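Local structure of 2'-deoxycytidine 5'-triphosphate deaminase (Agrobacterium tumefaciens, 2R9Q) at residues D44-A56 and L75-E87. The protein probably deaminates dCTP to dUTP, hydrolytically removing the cytosine amino group and so supplying a precursor for thymidine nucleotide synthesis. Sequence-based numbering, arbitrary orientation.
Sequences DLRLGSKAYRVRA and LHEVDLSQGAVLE
L80 and A51 meet where strand 76-79 ends against strand 50-54. L80 has CG beside its backbone N and anti to the carbonyl carbon (chi1 -56°), which brings CG close to A51; from there the two methyls diverge, CD1 to L47 CD1 at 4.0 Å and CD2 to A51 CB at 4.1 Å. V157 of strand 155-157 touches both L80 and L47, adding another apolar side chain to this cluster. The backbone of L80 is tied in as well, its N donating to S49 O at 2.8 Å from above the carbonyl plane.

Next along, A51 and V78 form a hydrogen-bonded antiparallel pair. Each N donates to the other's O within that carbonyl's plane, V78 N to A51 O at 2.7 Å. R53 and H76 repeat the pattern less evenly: R53 N to H76 O is nearly straight (170°), whereas the return bond from H76 N to R53 O stretches to 3.3 Å. On the face that carries A51, V78, R53 and H76, the R53 side chain leads away to a salt bridge with E87 of the second subunit.

On the face of K50, Y52 and E77, E77 runs alongside the Y52 ring, its CG 3.8 Å from Y52 CE1, and its carboxylate comes to K50 NZ in a salt bridge whose detail is doubtful, because OE2 sits too close to the lysine chain in the model. L75 CD1 meets the same ring obliquely, 3.8 Å from Y52 CD1.

Strand 50-54 also pairs with strand 91-101, so strand 76-79 extends an antiparallel sheet of the N-terminal, dUTPase-like beta domain beside a subunit interface.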
loop_
_atom_site.group_PDB
_atom_site.type_symbol
_atom_site.label_atom_id
_atom_site.label_comp_id
_atom_site.label_asym_id
_atom_site.label_seq_id
_atom_site.Cartn_x
_atom_site.Cartn_y
_atom_site.Cartn_z
ATOM N N ASP B 44 33.471 -9.913 1.091
ATOM C CA ASP B 44 32.671 -8.677 1.081
ATOM C C ASP B 44 33.069 -7.720 -0.036
ATOM O O ASP B 44 34.252 -7.554 -0.352
ATOM C CB ASP B 44 32.746 -7.946 2.419
ATOM C CG ASP B 44 31.928 -8.633 3.496
ATOM O OD1 ASP B 44 31.430 -9.759 3.233
ATOM O OD2 ASP B 44 31.782 -8.036 4.590
ATOM N N LEU B 45 32.037 -7.133 -0.630
ATOM C CA LEU B 45 32.153 -6.161 -1.690
ATOM C C LEU B 45 31.778 -4.792 -1.144
ATOM O O LEU B 45 30.850 -4.664 -0.363
ATOM C CB LEU B 45 31.240 -6.528 -2.868
ATOM C CG LEU B 45 31.458 -7.859 -3.573
ATOM C CD1 LEU B 45 30.203 -8.172 -4.421
ATOM C CD2 LEU B 45 32.750 -7.832 -4.396
ATOM N N ARG B 46 32.511 -3.778 -1.569
ATOM C CA ARG B 46 32.346 -2.435 -1.086
ATOM C C ARG B 46 31.821 -1.540 -2.185
ATOM O O ARG B 46 32.246 -1.633 -3.318
ATOM C CB ARG B 46 33.687 -1.857 -0.607
ATOM C CG ARG B 46 34.367 -2.573 0.536
ATOM C CD ARG B 46 35.722 -1.978 0.834
ATOM N NE ARG B 46 36.745 -2.319 -0.168
ATOM C CZ ARG B 46 38.036 -1.996 -0.054
ATOM N NH1 ARG B 46 38.893 -2.322 -1.005
ATOM N NH2 ARG B 46 38.480 -1.357 1.013
ATOM N N LEU B 47 30.928 -0.643 -1.797
ATOM C CA LEU B 47 30.447 0.436 -2.654
ATOM C C LEU B 47 31.538 1.436 -3.010
ATOM O O LEU B 47 32.400 1.810 -2.173
ATOM C CB LEU B 47 29.283 1.213 -1.996
ATOM C CG LEU B 47 28.096 0.448 -1.395
ATOM C CD1 LEU B 47 27.008 1.427 -0.942
ATOM C CD2 LEU B 47 27.575 -0.606 -2.352
ATOM N N GLY B 48 31.486 1.841 -4.270
ATOM C CA GLY B 48 32.256 2.958 -4.787
ATOM C C GLY B 48 31.678 4.309 -4.343
ATOM O O GLY B 48 30.871 4.376 -3.422
ATOM N N SER B 49 32.129 5.369 -5.009
ATOM C CA SER B 49 31.793 6.764 -4.673
ATOM C C SER B 49 30.508 7.357 -5.303
ATOM O O SER B 49 30.103 8.437 -4.927
ATOM C CB SER B 49 32.971 7.656 -5.070
ATOM O OG SER B 49 34.176 7.219 -4.461
ATOM N N LYS B 50 29.900 6.662 -6.264
ATOM C CA LYS B 50 28.729 7.155 -6.980
ATOM C C LYS B 50 27.614 6.094 -6.923
ATOM O O LYS B 50 27.865 4.891 -7.142
ATOM C CB LYS B 50 29.016 7.363 -8.474
ATOM C CG LYS B 50 29.985 8.429 -9.003
ATOM C CD LYS B 50 29.725 8.456 -10.602
ATOM C CE LYS B 50 30.537 9.522 -11.519
ATOM N NZ LYS B 50 29.825 9.874 -12.906
ATOM N N ALA B 51 26.394 6.539 -6.663
ATOM C CA ALA B 51 25.196 5.743 -6.879
ATOM C C ALA B 51 24.339 6.367 -7.990
ATOM O O ALA B 51 24.263 7.587 -8.147
ATOM C CB ALA B 51 24.387 5.595 -5.592
ATOM N N TYR B 52 23.719 5.506 -8.779
ATOM C CA TYR B 52 22.846 5.934 -9.832
ATOM C C TYR B 52 21.427 5.524 -9.519
ATOM O O TYR B 52 21.126 4.351 -9.349
ATOM C CB TYR B 52 23.274 5.349 -11.161
ATOM C CG TYR B 52 24.638 5.756 -11.621
ATOM C CD1 TYR B 52 24.885 7.044 -12.087
ATOM C CD2 TYR B 52 25.699 4.851 -11.581
ATOM C CE1 TYR B 52 26.149 7.402 -12.541
ATOM C CE2 TYR B 52 26.943 5.197 -12.021
ATOM C CZ TYR B 52 27.174 6.475 -12.511
ATOM O OH TYR B 52 28.457 6.805 -12.929
ATOM N N ARG B 53 20.576 6.526 -9.399
ATOM C CA ARG B 53 19.196 6.317 -9.148
ATOM C C ARG B 53 18.517 6.016 -10.487
ATOM O O ARG B 53 18.708 6.713 -11.464
ATOM C CB ARG B 53 18.575 7.494 -8.430
ATOM C CG ARG B 53 17.181 7.162 -7.938
ATOM C CD ARG B 53 16.224 8.145 -8.367
ATOM N NE ARG B 53 14.914 7.948 -7.747
ATOM C CZ ARG B 53 13.801 7.658 -8.410
ATOM N NH1 ARG B 53 13.804 7.471 -9.719
ATOM N NH2 ARG B 53 12.680 7.543 -7.754
ATOM N N VAL B 54 17.822 4.888 -10.527
ATOM C CA VAL B 54 17.205 4.400 -11.757
ATOM C C VAL B 54 15.698 4.234 -11.565
ATOM O O VAL B 54 15.186 4.163 -10.461
ATOM C CB VAL B 54 17.934 3.113 -12.366
ATOM C CG1 VAL B 54 19.397 3.449 -12.713
ATOM C CG2 VAL B 54 17.823 1.857 -11.470
ATOM N N ARG B 55 15.011 4.279 -12.684
ATOM C CA ARG B 55 13.570 4.112 -12.789
ATOM C C ARG B 55 13.234 2.627 -12.623
ATOM O O ARG B 55 12.252 2.276 -12.020
ATOM C CB ARG B 55 13.145 4.695 -14.156
ATOM C CG ARG B 55 11.830 4.290 -14.780
ATOM C CD ARG B 55 10.779 5.243 -14.346
ATOM N NE ARG B 55 9.521 5.143 -15.058
ATOM C CZ ARG B 55 9.313 5.578 -16.307
ATOM N NH1 ARG B 55 10.294 6.100 -17.038
ATOM N NH2 ARG B 55 8.094 5.479 -16.833
ATOM N N ALA B 56 14.099 1.762 -13.133
ATOM C CA ALA B 56 13.900 0.334 -13.025
ATOM C C ALA B 56 15.205 -0.447 -13.097
ATOM O O ALA B 56 16.150 -0.022 -13.730
ATOM C CB ALA B 56 12.929 -0.140 -14.129
ATOM N N LEU B 75 17.643 8.747 -14.332
ATOM C CA LEU B 75 19.056 8.759 -14.053
ATOM C C LEU B 75 19.553 10.002 -13.264
ATOM O O LEU B 75 19.901 11.053 -13.833
ATOM C CB LEU B 75 19.848 8.519 -15.331
ATOM C CG LEU B 75 20.638 7.177 -15.279
ATOM C CD1 LEU B 75 21.818 7.157 -14.298
ATOM C CD2 LEU B 75 19.664 5.978 -14.979
ATOM N N HIS B 76 19.571 9.859 -11.939
ATOM C CA HIS B 76 20.188 10.843 -11.062
ATOM C C HIS B 76 21.426 10.218 -10.402
ATOM O O HIS B 76 21.408 9.102 -9.917
ATOM C CB HIS B 76 19.194 11.374 -10.010
ATOM C CG HIS B 76 19.750 12.492 -9.175
ATOM N ND1 HIS B 76 19.831 13.799 -9.626
ATOM C CD2 HIS B 76 20.290 12.488 -7.933
ATOM C CE1 HIS B 76 20.397 14.543 -8.692
ATOM N NE2 HIS B 76 20.678 13.773 -7.654
ATOM N N GLU B 77 22.512 10.973 -10.414
ATOM C CA GLU B 77 23.747 10.568 -9.793
ATOM C C GLU B 77 23.772 11.049 -8.351
ATOM O O GLU B 77 23.493 12.193 -8.063
ATOM C CB GLU B 77 24.911 11.138 -10.577
ATOM C CG GLU B 77 26.213 10.479 -10.331
ATOM C CD GLU B 77 27.362 11.184 -11.042
ATOM O OE1 GLU B 77 27.145 11.710 -12.152
ATOM O OE2 GLU B 77 28.479 11.206 -10.494
ATOM N N VAL B 78 24.109 10.145 -7.450
ATOM C CA VAL B 78 24.201 10.420 -6.028
ATOM C C VAL B 78 25.654 10.194 -5.579
ATOM O O VAL B 78 26.252 9.180 -5.891
ATOM C CB VAL B 78 23.257 9.473 -5.265
ATOM C CG1 VAL B 78 23.278 9.768 -3.773
ATOM C CG2 VAL B 78 21.838 9.545 -5.855
ATOM N N ASP B 79 26.216 11.143 -4.858
ATOM C CA ASP B 79 27.559 11.000 -4.352
ATOM C C ASP B 79 27.536 10.298 -3.005
ATOM O O ASP B 79 26.804 10.698 -2.092
ATOM C CB ASP B 79 28.247 12.357 -4.272
ATOM C CG ASP B 79 29.439 12.364 -3.332
ATOM O OD1 ASP B 79 30.515 11.817 -3.693
ATOM O OD2 ASP B 79 29.291 12.929 -2.216
ATOM N N LEU B 80 28.331 9.240 -2.898
ATOM C CA LEU B 80 28.428 8.473 -1.649
ATOM C C LEU B 80 29.703 8.758 -0.841
ATOM O O LEU B 80 30.004 8.065 0.146
ATOM C CB LEU B 80 28.350 6.993 -1.942
ATOM C CG LEU B 80 27.135 6.483 -2.697
ATOM C CD1 LEU B 80 27.269 4.972 -2.791
ATOM C CD2 LEU B 80 25.831 6.933 -2.043
ATOM N N SER B 81 30.453 9.772 -1.242
ATOM C CA SER B 81 31.699 10.120 -0.522
ATOM C C SER B 81 31.508 10.366 0.974
ATOM O O SER B 81 32.379 10.011 1.759
ATOM C CB SER B 81 32.375 11.328 -1.162
ATOM O OG SER B 81 32.729 11.020 -2.502
ATOM N N GLN B 82 30.373 10.952 1.357
ATOM C CA GLN B 82 30.037 11.186 2.775
ATOM C C GLN B 82 28.940 10.243 3.274
ATOM O O GLN B 82 29.039 9.713 4.376
ATOM C CB GLN B 82 29.610 12.654 3.045
ATOM C CG GLN B 82 30.784 13.693 3.063
ATOM C CD GLN B 82 32.075 13.189 3.749
ATOM O OE1 GLN B 82 33.115 13.056 3.100
ATOM N NE2 GLN B 82 32.002 12.905 5.046
ATOM N N GLY B 83 27.904 10.037 2.464
ATOM C CA GLY B 83 26.757 9.272 2.896
ATOM C C GLY B 83 25.475 9.758 2.270
ATOM O O GLY B 83 25.132 10.920 2.372
ATOM N N ALA B 84 24.757 8.843 1.643
ATOM C CA ALA B 84 23.494 9.147 1.027
ATOM C C ALA B 84 22.429 8.241 1.589
ATOM O O ALA B 84 22.670 7.081 1.835
ATOM C CB ALA B 84 23.594 8.959 -0.497
ATOM N N VAL B 85 21.231 8.779 1.727
ATOM C CA VAL B 85 20.055 8.006 2.054
ATOM C C VAL B 85 19.440 7.394 0.794
ATOM O O VAL B 85 19.133 8.065 -0.168
ATOM C CB VAL B 85 18.953 8.848 2.735
ATOM C CG1 VAL B 85 17.788 7.961 3.249
ATOM C CG2 VAL B 85 19.542 9.721 3.791
ATOM N N LEU B 86 19.254 6.090 0.865
ATOM C CA LEU B 86 18.524 5.337 -0.103
ATOM C C LEU B 86 17.125 5.058 0.482
ATOM O O LEU B 86 16.966 4.513 1.571
ATOM C CB LEU B 86 19.322 4.076 -0.497
ATOM C CG LEU B 86 20.812 4.217 -0.889
ATOM C CD1 LEU B 86 21.424 2.842 -1.261
ATOM C CD2 LEU B 86 21.152 5.285 -1.958
ATOM N N GLU B 87 16.110 5.502 -0.240
ATOM C CA GLU B 87 14.741 5.392 0.215
ATOM C C GLU B 87 14.085 4.069 -0.236
ATOM O O GLU B 87 14.488 3.444 -1.240
ATOM C CB GLU B 87 13.908 6.609 -0.239
ATOM C CG GLU B 87 14.497 7.950 0.180
ATOM C CD GLU B 87 14.369 8.291 1.654
ATOM O OE1 GLU B 87 13.749 7.530 2.427
ATOM O OE2 GLU B 87 14.893 9.362 2.045
#